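Local atomic coordinates of acetyl xylan esterase (Geobacillus stearothermophilus, PDB entry 4OAP), a protein that removes acetyl side groups from the xylose units of xylan and xylo-oligosaccharides, working as a doughnut-shaped homooctamer in xylan breakdown. Residues V42-A47 against I211-V216. The protein carries 1 engineered substitution. Numbering follows the deposited sequence.
Sequences VGLLQA and IGFEWV
Phe-213 meets Leu-44 and Leu-45 of helix 37-48 with successive atoms of its ring, and shows how a chain leaving one helix can be packed against another without a hydrogen bond between the two segments. Its CB points toward the helix, and with CG anti to the backbone N (chi1 174°) the ring is carried out to the two leucines. CD1 then lies 4.1 Å from CD2 of Leu-45. One atom further, CE1 brings the ring edge to the carbonyl O of Leu-44, at 3.7 Å and near the ring plane. At the tip, CZ reaches CB of Leu-44 at 4.2 Å. The same leucine continues beyond the phenyl ring, its CD2 resting 3.8 Å from CZ3 of Trp-215, while CD2 of Leu-45 lies more loosely, 4.4 Å from CD1 of Ile-211. With an alanine at Phe-213, a gap is likely to open beside both leucines, and Trp-215 of a second subunit, whose ring meets this phenyl at about 50°, would probably lose an aromatic partner. Leu-208 of helix 197-210 touches Leu-44, Leu-45 and Phe-213. That helix ends in a Schellman motif, with Gly-212 at positive phi as its C' residue, Phe-213 N hydrogen-bonded to Leu-208 O and Gly-212 N to Arg-209 O, after which the C-terminal tail of this SGNH-fold hydrolase passes alongside helix 37-48 and into a subunit interface.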
ATOM      1  N   VAL A  42     -23.294  10.320  21.212  1.00 24.33           N
ATOM      2  CA  VAL A  42     -24.350  10.115  20.235  1.00 27.22           C
ATOM      3  C   VAL A  42     -24.954   8.696  20.317  1.00 29.11           C
ATOM      4  O   VAL A  42     -26.182   8.549  20.314  1.00 25.91           O
ATOM      5  CB  VAL A  42     -23.855  10.410  18.828  1.00 29.63           C
ATOM      6  CG1 VAL A  42     -24.925  10.052  17.787  1.00 33.71           C
ATOM      7  CG2 VAL A  42     -23.504  11.877  18.700  1.00 30.63           C
ATOM      8  N   GLY A  43     -24.107   7.680  20.525  1.00 25.51           N
ATOM      9  CA  GLY A  43     -24.535   6.355  20.814  1.00 24.44           C
ATOM     10  C   GLY A  43     -25.463   6.174  21.990  1.00 26.48           C
ATOM     11  O   GLY A  43     -26.528   5.534  21.871  1.00 24.14           O
ATOM     12  N   LEU A  44     -25.067   6.674  23.132  1.00 22.80           N
ATOM     13  CA  LEU A  44     -25.854   6.586  24.281  1.00 25.58           C
ATOM     14  C   LEU A  44     -27.196   7.341  24.169  1.00 24.76           C
ATOM     15  O   LEU A  44     -28.226   6.865  24.687  1.00 24.91           O
ATOM     16  CB  LEU A  44     -25.075   7.066  25.508  1.00 23.35           C
ATOM     17  CG  LEU A  44     -24.069   6.018  26.018  1.00 26.37           C
ATOM     18  CD1 LEU A  44     -22.971   6.630  26.857  1.00 25.43           C
ATOM     19  CD2 LEU A  44     -24.742   4.874  26.786  1.00 27.94           C
ATOM     20  N   LEU A  45     -27.193   8.517  23.549  1.00 27.08           N
ATOM     21  CA  LEU A  45     -28.441   9.275  23.338  1.00 28.25           C
ATOM     22  C   LEU A  45     -29.416   8.486  22.464  1.00 26.80           C
ATOM     23  O   LEU A  45     -30.652   8.440  22.700  1.00 26.88           O
ATOM     24  CB  LEU A  45     -28.146  10.620  22.655  1.00 28.66           C
ATOM     25  CG  LEU A  45     -27.551  11.646  23.602  1.00 26.86           C
ATOM     26  CD1 LEU A  45     -27.205  12.894  22.838  1.00 29.13           C
ATOM     27  CD2 LEU A  45     -28.510  12.024  24.734  1.00 30.38           C
ATOM     28  N   GLN A  46     -28.875   7.859  21.452  1.00 25.75           N
ATOM     29  CA  GLN A  46     -29.679   7.044  20.602  1.00 30.23           C
ATOM     30  C   GLN A  46     -30.178   5.794  21.331  1.00 31.55           C
ATOM     31  O   GLN A  46     -31.347   5.386  21.105  1.00 28.03           O
ATOM     32  CB  GLN A  46     -28.968   6.709  19.323  1.00 31.17           C
ATOM     33  CG  GLN A  46     -29.932   6.211  18.274  1.00 40.71           C
ATOM     34  CD  GLN A  46     -29.433   6.333  16.844  1.00 46.50           C
ATOM     35  OE1 GLN A  46     -28.377   5.794  16.471  1.00 49.69           O
ATOM     36  NE2 GLN A  46     -30.248   7.001  15.992  1.00 49.98           N
ATOM     37  N   ALA A  47     -29.365   5.214  22.215  1.00 27.33           N
ATOM     38  CA  ALA A  47     -29.770   3.989  22.878  1.00 29.28           C
ATOM     39  C   ALA A  47     -30.871   4.257  23.862  1.00 31.74           C
ATOM     40  O   ALA A  47     -31.702   3.369  24.183  1.00 27.52           O
ATOM     41  CB  ALA A  47     -28.593   3.360  23.636  1.00 31.84           C
ATOM     42  N   ILE A 211     -25.964  17.617  30.465  1.00 28.41           N
ATOM     43  CA  ILE A 211     -27.163  17.867  29.707  1.00 27.53           C
ATOM     44  C   ILE A 211     -28.439  17.120  30.258  1.00 31.56           C
ATOM     45  O   ILE A 211     -29.442  17.114  29.567  1.00 30.87           O
ATOM     46  CB  ILE A 211     -27.055  17.609  28.217  1.00 27.80           C
ATOM     47  CG1 ILE A 211     -26.765  16.113  27.849  1.00 25.66           C
ATOM     48  CG2 ILE A 211     -25.952  18.465  27.658  1.00 30.05           C
ATOM     49  CD1 ILE A 211     -27.105  15.849  26.419  1.00 29.64           C
ATOM     50  N   GLY A 212     -28.353  16.545  31.445  1.00 27.80           N
ATOM     51  CA  GLY A 212     -29.541  15.935  32.062  1.00 31.46           C
ATOM     52  C   GLY A 212     -29.857  14.547  31.562  1.00 34.92           C
ATOM     53  O   GLY A 212     -30.953  14.037  31.828  1.00 30.68           O
ATOM     54  N   PHE A 213     -28.904  13.887  30.880  1.00 28.53           N
ATOM     55  CA  PHE A 213     -29.057  12.438  30.563  1.00 26.99           C
ATOM     56  C   PHE A 213     -29.332  11.608  31.788  1.00 24.09           C
ATOM     57  O   PHE A 213     -28.714  11.756  32.895  1.00 27.15           O
ATOM     58  CB  PHE A 213     -27.791  11.935  29.768  1.00 26.76           C
ATOM     59  CG  PHE A 213     -27.730  10.449  29.491  1.00 21.89           C
ATOM     60  CD1 PHE A 213     -28.100   9.946  28.284  1.00 24.53           C
ATOM     61  CD2 PHE A 213     -27.167   9.632  30.349  1.00 24.50           C
ATOM     62  CE1 PHE A 213     -27.965   8.600  27.989  1.00 24.77           C
ATOM     63  CE2 PHE A 213     -26.986   8.264  30.088  1.00 24.36           C
ATOM     64  CZ  PHE A 213     -27.416   7.747  28.894  1.00 21.31           C
ATOM     65  N   GLU A 214     -30.264  10.679  31.628  1.00 25.26           N
ATOM     66  CA  GLU A 214     -30.464   9.606  32.614  1.00 24.09           C
ATOM     67  C   GLU A 214     -30.114   8.265  32.016  1.00 23.51           C
ATOM     68  O   GLU A 214     -30.598   7.932  30.949  1.00 26.41           O
ATOM     69  CB  GLU A 214     -31.942   9.528  33.081  1.00 25.33           C
ATOM     70  CG  GLU A 214     -32.470  10.827  33.685  1.00 28.24           C
ATOM     71  CD  GLU A 214     -33.960  10.683  34.050  1.00 30.19           C
ATOM     72  OE1 GLU A 214     -34.793  10.961  33.203  1.00 38.77           O
ATOM     73  OE2 GLU A 214     -34.232  10.192  35.123  1.00 37.61           O
ATOM     74  N   TRP A 215     -29.307   7.508  32.713  1.00 25.74           N
ATOM     75  CA  TRP A 215     -28.955   6.119  32.331  1.00 26.01           C
ATOM     76  C   TRP A 215     -30.169   5.185  32.178  1.00 29.32           C
ATOM     77  O   TRP A 215     -30.310   4.440  31.202  1.00 26.40           O
ATOM     78  CB  TRP A 215     -28.053   5.574  33.383  1.00 24.75           C
ATOM     79  CG  TRP A 215     -27.563   4.149  33.182  1.00 25.89           C
ATOM     80  CD1 TRP A 215     -27.830   3.084  33.956  1.00 26.30           C
ATOM     81  CD2 TRP A 215     -26.629   3.681  32.161  1.00 25.87           C
ATOM     82  NE1 TRP A 215     -27.147   1.980  33.499  1.00 28.93           N
ATOM     83  CE2 TRP A 215     -26.413   2.318  32.396  1.00 26.57           C
ATOM     84  CE3 TRP A 215     -25.920   4.318  31.130  1.00 27.46           C
ATOM     85  CZ2 TRP A 215     -25.525   1.563  31.657  1.00 26.25           C
ATOM     86  CZ3 TRP A 215     -25.086   3.572  30.363  1.00 28.02           C
ATOM     87  CH2 TRP A 215     -24.870   2.190  30.647  1.00 25.59           C
ATOM     88  N   VAL A 216     -31.039   5.236  33.170  1.00 26.90           N
ATOM     89  CA  VAL A 216     -32.384   4.639  33.068  1.00 28.97           C
ATOM     90  C   VAL A 216     -33.446   5.716  33.315  1.00 27.11           C
ATOM     91  O   VAL A 216     -33.466   6.309  34.375  1.00 32.96           O
ATOM     92  CB  VAL A 216     -32.583   3.503  34.076  1.00 30.45           C
ATOM     93  CG1 VAL A 216     -34.056   3.013  34.023  1.00 33.74           C
ATOM     94  CG2 VAL A 216     -31.569   2.380  33.789  1.00 32.92           C
TER